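Local coordinates for increased recombination centers protein 6 (Saccharomyces cerevisiae, PDB 3UC9), which acts as a clathrin coat accessory factor related to small G proteins and takes part in gross chromosomal rearrangements and telomere healing, at residues L23-Q27 and H129-F133; G56-D62 and F74-S80. All coordinates share one frame; numbering follows the deposited sequence.

Interaction 1 of 2, residues L23-Q27 and H129-F133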
loop_
_atom_site.group_PDB
_atom_site.type_symbol
_atom_site.label_atom_id
_atom_site.label_comp_id
_atom_site.label_asym_id
_atom_site.label_seq_id
_atom_site.Cartn_x
_atom_site.Cartn_y
_atom_site.Cartn_z
ATOM N N LEU A 23 -7.724 -6.370 -22.425
ATOM C CA LEU A 23 -8.766 -6.223 -21.400
ATOM C C LEU A 23 -8.183 -5.647 -20.122
ATOM O O LEU A 23 -7.136 -6.097 -19.667
ATOM C CB LEU A 23 -9.401 -7.579 -21.079
ATOM C CG LEU A 23 -10.569 -7.566 -20.092
ATOM C CD1 LEU A 23 -11.780 -6.913 -20.717
ATOM C CD2 LEU A 23 -10.912 -8.969 -19.634
ATOM N N GLN A 24 -8.859 -4.656 -19.544
ATOM C CA GLN A 24 -8.558 -4.216 -18.184
ATOM C C GLN A 24 -9.476 -4.984 -17.242
ATOM O O GLN A 24 -10.692 -4.785 -17.254
ATOM C CB GLN A 24 -8.754 -2.707 -18.001
ATOM C CG GLN A 24 -8.605 -2.222 -16.545
ATOM C CD GLN A 24 -7.216 -2.494 -15.975
ATOM O OE1 GLN A 24 -6.210 -2.028 -16.519
ATOM N NE2 GLN A 24 -7.154 -3.266 -14.897
ATOM N N TYR A 25 -8.877 -5.857 -16.434
ATOM C CA TYR A 25 -9.620 -6.686 -15.491
ATOM C C TYR A 25 -10.059 -5.793 -14.338
ATOM O O TYR A 25 -9.456 -4.729 -14.106
ATOM C CB TYR A 25 -8.738 -7.818 -14.937
ATOM C CG TYR A 25 -8.443 -8.985 -15.863
ATOM C CD1 TYR A 25 -8.717 -10.287 -15.461
ATOM C CD2 TYR A 25 -7.853 -8.802 -17.117
ATOM C CE1 TYR A 25 -8.441 -11.375 -16.283
ATOM C CE2 TYR A 25 -7.572 -9.891 -17.952
ATOM C CZ TYR A 25 -7.865 -11.173 -17.521
ATOM O OH TYR A 25 -7.587 -12.255 -18.318
ATOM N N PRO A 26 -11.099 -6.211 -13.601
ATOM C CA PRO A 26 -11.455 -5.454 -12.405
ATOM C C PRO A 26 -10.232 -5.295 -11.509
ATOM O O PRO A 26 -9.565 -6.277 -11.184
ATOM C CB PRO A 26 -12.528 -6.319 -11.743
ATOM C CG PRO A 26 -13.109 -7.116 -12.880
ATOM C CD PRO A 26 -11.958 -7.393 -13.787
ATOM N N GLN A 27 -9.921 -4.054 -11.156
ATOM C CA GLN A 27 -8.689 -3.753 -10.437
ATOM C C GLN A 27 -9.013 -3.606 -8.950
ATOM O O GLN A 27 -9.091 -2.495 -8.416
ATOM C CB GLN A 27 -8.049 -2.483 -10.997
ATOM C CG GLN A 27 -6.620 -2.279 -10.532
ATOM C CD GLN A 27 -6.015 -1.016 -11.084
ATOM O OE1 GLN A 27 -6.405 0.088 -10.699
ATOM N NE2 GLN A 27 -5.063 -1.165 -11.997
ATOM N N HIS A 129 0.866 -0.608 -12.834
ATOM C CA HIS A 129 -0.264 0.030 -13.479
ATOM C C HIS A 129 -0.326 1.465 -12.964
ATOM O O HIS A 129 -0.039 1.741 -11.793
ATOM C CB HIS A 129 -1.563 -0.724 -13.167
ATOM C CG HIS A 129 -2.743 -0.267 -13.971
ATOM N ND1 HIS A 129 -3.417 0.903 -13.701
ATOM C CD2 HIS A 129 -3.366 -0.820 -15.039
ATOM C CE1 HIS A 129 -4.403 1.053 -14.567
ATOM N NE2 HIS A 129 -4.400 0.016 -15.385
ATOM N N ARG A 130 -0.700 2.366 -13.859
ATOM C CA ARG A 130 -0.669 3.806 -13.603
ATOM C C ARG A 130 -1.675 4.291 -12.548
ATOM O O ARG A 130 -1.525 5.390 -12.040
ATOM C CB ARG A 130 -0.861 4.566 -14.938
ATOM C CG ARG A 130 0.298 4.413 -15.954
ATOM C CD ARG A 130 1.477 5.375 -15.684
ATOM N NE ARG A 130 2.031 5.185 -14.347
ATOM C CZ ARG A 130 2.948 4.279 -14.009
ATOM N NH1 ARG A 130 3.488 3.467 -14.914
ATOM N NH2 ARG A 130 3.335 4.188 -12.741
ATOM N N ASN A 131 -2.674 3.480 -12.209
ATOM C CA ASN A 131 -3.698 3.834 -11.194
ATOM C C ASN A 131 -3.448 3.280 -9.771
ATOM O O ASN A 131 -4.071 3.736 -8.788
ATOM C CB ASN A 131 -5.078 3.356 -11.675
ATOM C CG ASN A 131 -6.231 3.866 -10.803
ATOM O OD1 ASN A 131 -6.376 5.077 -10.593
ATOM N ND2 ASN A 131 -7.084 2.937 -10.322
ATOM N N THR A 132 -2.558 2.301 -9.662
ATOM C CA THR A 132 -2.278 1.627 -8.397
ATOM C C THR A 132 -1.734 2.594 -7.347
ATOM O O THR A 132 -0.723 3.257 -7.572
ATOM C CB THR A 132 -1.270 0.465 -8.605
ATOM O OG1 THR A 132 -1.761 -0.438 -9.613
ATOM C CG2 THR A 132 -1.052 -0.314 -7.335
ATOM N N PHE A 133 -2.385 2.685 -6.192
ATOM C CA PHE A 133 -1.782 3.456 -5.102
ATOM C C PHE A 133 -0.629 2.666 -4.453
ATOM O O PHE A 133 -0.639 1.426 -4.418
ATOM C CB PHE A 133 -2.826 3.948 -4.081
ATOM C CG PHE A 133 -3.410 2.883 -3.170
ATOM C CD1 PHE A 133 -2.688 2.383 -2.093
ATOM C CD2 PHE A 133 -4.717 2.450 -3.339
ATOM C CE1 PHE A 133 -3.249 1.441 -1.228
ATOM C CE2 PHE A 133 -5.282 1.504 -2.479
ATOM C CZ PHE A 133 -4.543 1.000 -1.430
#
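Asn131 ND2 is gripped by two carbonyl oxygens: it donates to Gln27 OE1 at 3.0 Å and also hydrogen-bonds to the backbone O of Asp197. The contact lies at one end of the Rossmann-type sheet, where the N-terminal loop leading into strand 29-35 meets the type I beta turn from His129 to Thr132, between helix 121-127 and strand 133-138. The Asn131-Gln27 bond is nearly straight, with an N-H...O angle of 171°, and the two amide planes are almost coplanar. Gln27 gets there with CG anti to the backbone N (chi1 -167°) and an extended chain, which carries its amide across to the turn.

The other end of the same amide meets His129 quite differently. Gln27 NE2 sits over the centre of the imidazole ring, 3.1 Å above its plane, with the amide standing nearly perpendicular to the ring. This nitrogen also donates to Asn101 O, so both ends of the amide are bonded, which probably fixes its rotation. From the N-terminal side Gln24 OE1 comes up to His129 NE2 at 3.0 Å, a weak bond with a bent N-H...O angle; again amide and ring stand perpendicular. Gln24 NE2 turns back onto the O of its neighbour Tyr25 at 2.8 Å and shares Asn101 O with Gln27; two carbonyl partners thus engage the Gln24 amide nitrogen. Thr132 borders the Gln27 amide more loosely, its hydroxyl being engaged with Met103 O. The imidazole itself is braced from within the turn: the backbone N of Asn131 donates to His129 ND1 at 3.1 Å, tilted 15° from the ring plane.

Interaction 2 of 2, residues G56-D62 and F74-S80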
loop_
_atom_site.group_PDB
_atom_site.type_symbol
_atom_site.label_atom_id
_atom_site.label_comp_id
_atom_site.label_asym_id
_atom_site.label_seq_id
_atom_site.Cartn_x
_atom_site.Cartn_y
_atom_site.Cartn_z
ATOM N N GLY A 56 -1.097 -15.372 8.468
ATOM C CA GLY A 56 0.154 -15.100 7.754
ATOM C C GLY A 56 -0.106 -14.789 6.283
ATOM O O GLY A 56 -1.067 -14.092 5.956
ATOM N N ILE A 57 0.740 -15.325 5.400
ATOM C CA ILE A 57 0.625 -15.116 3.949
ATOM C C ILE A 57 -0.583 -15.875 3.370
ATOM O O ILE A 57 -0.622 -17.097 3.436
ATOM C CB ILE A 57 1.899 -15.610 3.206
ATOM C CG1 ILE A 57 3.153 -14.853 3.670
ATOM C CG2 ILE A 57 1.743 -15.441 1.705
ATOM C CD1 ILE A 57 4.434 -15.363 3.026
ATOM N N SER A 58 -1.549 -15.145 2.809
ATOM C CA SER A 58 -2.799 -15.729 2.321
ATOM C C SER A 58 -3.591 -14.798 1.376
ATOM O O SER A 58 -3.232 -13.637 1.163
ATOM C CB SER A 58 -3.682 -16.194 3.499
ATOM O OG SER A 58 -3.844 -15.204 4.508
ATOM N N ILE A 59 -4.654 -15.353 0.793
ATOM C CA ILE A 59 -5.569 -14.627 -0.076
ATOM C C ILE A 59 -6.924 -14.541 0.619
ATOM O O ILE A 59 -7.591 -15.567 0.838
ATOM C CB ILE A 59 -5.770 -15.360 -1.426
ATOM C CG1 ILE A 59 -4.432 -15.658 -2.109
ATOM C CG2 ILE A 59 -6.671 -14.561 -2.342
ATOM C CD1 ILE A 59 -3.585 -14.461 -2.365
ATOM N N VAL A 60 -7.326 -13.324 0.973
ATOM C CA VAL A 60 -8.593 -13.098 1.652
ATOM C C VAL A 60 -9.564 -12.396 0.700
ATOM O O VAL A 60 -9.449 -11.198 0.463
ATOM C CB VAL A 60 -8.393 -12.276 2.935
ATOM C CG1 VAL A 60 -9.670 -12.274 3.772
ATOM C CG2 VAL A 60 -7.219 -12.825 3.738
ATOM N N LYS A 61 -10.530 -13.148 0.170
ATOM C CA LYS A 61 -11.386 -12.642 -0.909
ATOM C C LYS A 61 -12.668 -11.984 -0.427
ATOM O O LYS A 61 -13.162 -12.296 0.654
ATOM C CB LYS A 61 -11.742 -13.775 -1.878
ATOM C CG LYS A 61 -10.549 -14.350 -2.620
ATOM C CD LYS A 61 -11.024 -15.270 -3.734
ATOM C CE LYS A 61 -9.862 -15.863 -4.510
ATOM N NZ LYS A 61 -10.326 -16.717 -5.633
ATOM N N ASP A 62 -13.196 -11.083 -1.256
ATOM C CA ASP A 62 -14.518 -10.467 -1.067
ATOM C C ASP A 62 -14.655 -9.755 0.280
ATOM O O ASP A 62 -15.646 -9.921 1.009
ATOM C CB ASP A 62 -15.633 -11.497 -1.268
ATOM C CG ASP A 62 -16.966 -10.861 -1.696
ATOM O OD1 ASP A 62 -16.961 -9.721 -2.212
ATOM O OD2 ASP A 62 -18.020 -11.519 -1.538
ATOM N N PHE A 74 -13.283 -5.985 -2.455
ATOM C CA PHE A 74 -11.880 -6.156 -2.858
ATOM C C PHE A 74 -11.277 -7.436 -2.264
ATOM O O PHE A 74 -11.823 -8.027 -1.320
ATOM C CB PHE A 74 -11.041 -4.926 -2.466
ATOM C CG PHE A 74 -10.762 -4.819 -0.990
ATOM C CD1 PHE A 74 -9.532 -5.186 -0.476
ATOM C CD2 PHE A 74 -11.741 -4.368 -0.116
ATOM C CE1 PHE A 74 -9.277 -5.096 0.878
ATOM C CE2 PHE A 74 -11.499 -4.292 1.228
ATOM C CZ PHE A 74 -10.262 -4.654 1.730
ATOM N N ASP A 75 -10.154 -7.855 -2.841
ATOM C CA ASP A 75 -9.397 -9.008 -2.371
ATOM C C ASP A 75 -8.096 -8.517 -1.722
ATOM O O ASP A 75 -7.422 -7.650 -2.265
ATOM C CB ASP A 75 -9.064 -9.929 -3.538
ATOM C CG ASP A 75 -10.288 -10.601 -4.146
ATOM O OD1 ASP A 75 -11.379 -10.580 -3.531
ATOM O OD2 ASP A 75 -10.144 -11.180 -5.249
ATOM N N LEU A 76 -7.755 -9.099 -0.577
ATOM C CA LEU A 76 -6.531 -8.807 0.131
ATOM C C LEU A 76 -5.534 -9.923 -0.168
ATOM O O LEU A 76 -5.824 -11.106 0.049
ATOM C CB LEU A 76 -6.818 -8.714 1.632
ATOM C CG LEU A 76 -5.787 -8.121 2.581
ATOM C CD1 LEU A 76 -5.589 -6.633 2.294
ATOM C CD2 LEU A 76 -6.235 -8.323 4.012
ATOM N N TYR A 77 -4.384 -9.540 -0.710
ATOM C CA TYR A 77 -3.259 -10.446 -0.896
ATOM C C TYR A 77 -2.197 -10.114 0.149
ATOM O O TYR A 77 -1.687 -8.990 0.197
ATOM C CB TYR A 77 -2.655 -10.275 -2.294
ATOM C CG TYR A 77 -3.533 -10.656 -3.477
ATOM C CD1 TYR A 77 -4.743 -11.338 -3.324
ATOM C CD2 TYR A 77 -3.110 -10.375 -4.775
ATOM C CE1 TYR A 77 -5.516 -11.685 -4.433
ATOM C CE2 TYR A 77 -3.868 -10.736 -5.882
ATOM C CZ TYR A 77 -5.061 -11.390 -5.710
ATOM O OH TYR A 77 -5.794 -11.746 -6.823
ATOM N N ILE A 78 -1.877 -11.074 1.005
ATOM C CA ILE A 78 -0.896 -10.874 2.065
ATOM C C ILE A 78 0.346 -11.673 1.687
ATOM O O ILE A 78 0.257 -12.870 1.394
ATOM C CB ILE A 78 -1.429 -11.327 3.427
ATOM C CG1 ILE A 78 -2.768 -10.638 3.732
ATOM C CG2 ILE A 78 -0.401 -11.022 4.533
ATOM C CD1 ILE A 78 -3.587 -11.347 4.777
ATOM N N ASP A 79 1.491 -11.000 1.637
ATOM C CA ASP A 79 2.733 -11.639 1.237
ATOM C C ASP A 79 3.870 -11.194 2.156
ATOM O O ASP A 79 3.740 -10.233 2.935
ATOM C CB ASP A 79 3.070 -11.299 -0.220
ATOM C CG ASP A 79 3.926 -12.363 -0.914
ATOM O OD1 ASP A 79 4.327 -13.369 -0.286
ATOM O OD2 ASP A 79 4.210 -12.180 -2.120
ATOM N N SER A 80 4.970 -11.929 2.063
ATOM C CA SER A 80 6.173 -11.659 2.835
ATOM C C SER A 80 7.375 -11.934 1.958
ATOM O O SER A 80 7.284 -12.674 0.975
ATOM C CB SER A 80 6.228 -12.565 4.065
ATOM O OG SER A 80 7.270 -12.184 4.939
#
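Val60 and Leu76 face each other at the apolar centre, CB to CB at 4.1 Å, as an antiparallel hydrogen-bonded pair of the beta hairpin formed by strands 59-66 and 71-81. On their side of the sheet Val60 CG2 also meets Ile78 CD1 at 4.1 Å. The opposite face carries Ile59 and Tyr77, a non-hydrogen-bonded pair. With CG1 beside the backbone N (chi1 -53°), Ile59 sends CD1 obliquely to Tyr77 CD1 at 3.5 Å, while its CG2 lies nearer CE1 along the same flank of the ring.

The backbone ties the centre together: Val60 N donates to Leu76 O at 2.8 Å, and Leu76 N returns a bond to Val60 O. Two residues along, Ile78 N donates to Ser58 O almost head-on, whereas the reciprocal Ser58 N bond to Ile78 O is weak as the pairing frays toward Gly56. There Ile57 lays CD1 tightly against Ser80 CB.

At the other end the chain turns a corner at Asp62, and a side chain takes over from the backbone acceptors: Asp75 OD1 accepts Asp62 N at 3.0 Å, nearly straight at 168°. The aliphatic base of Lys61 passes over this carboxylate, whose OD2 forms a salt bridge with Lys29. Strand 59-66 is the outermost strand on this side of the chain's mixed sheet, while strand 71-81 pairs on its inner side with strand 29-35, to which it is parallel; helix 39-50 packs through Leu46 on Leu76 and Ile78.

Interaction 2 is nested within the chain segment closed by interaction 1: the 56-62/74-80 hairpin lies between the N-terminal loop and the 129-133 turn in sequence. Their centres are about 17 Å apart and their nearest atoms about 7 Å, so the two do not touch. Strand 29-35 is one physical connection. Interaction 1 fastens the loop that enters it, and the strand's backbone pairs with strand 71-81 of interaction 2, Tyr77 bonding to Ile30 and Val32. On its other side, strand 103-110 separates it from strand 133-138, which the 129-133 turn enters. One contact is thus polar and between loops, the other a strand pairing at the sheet's margin.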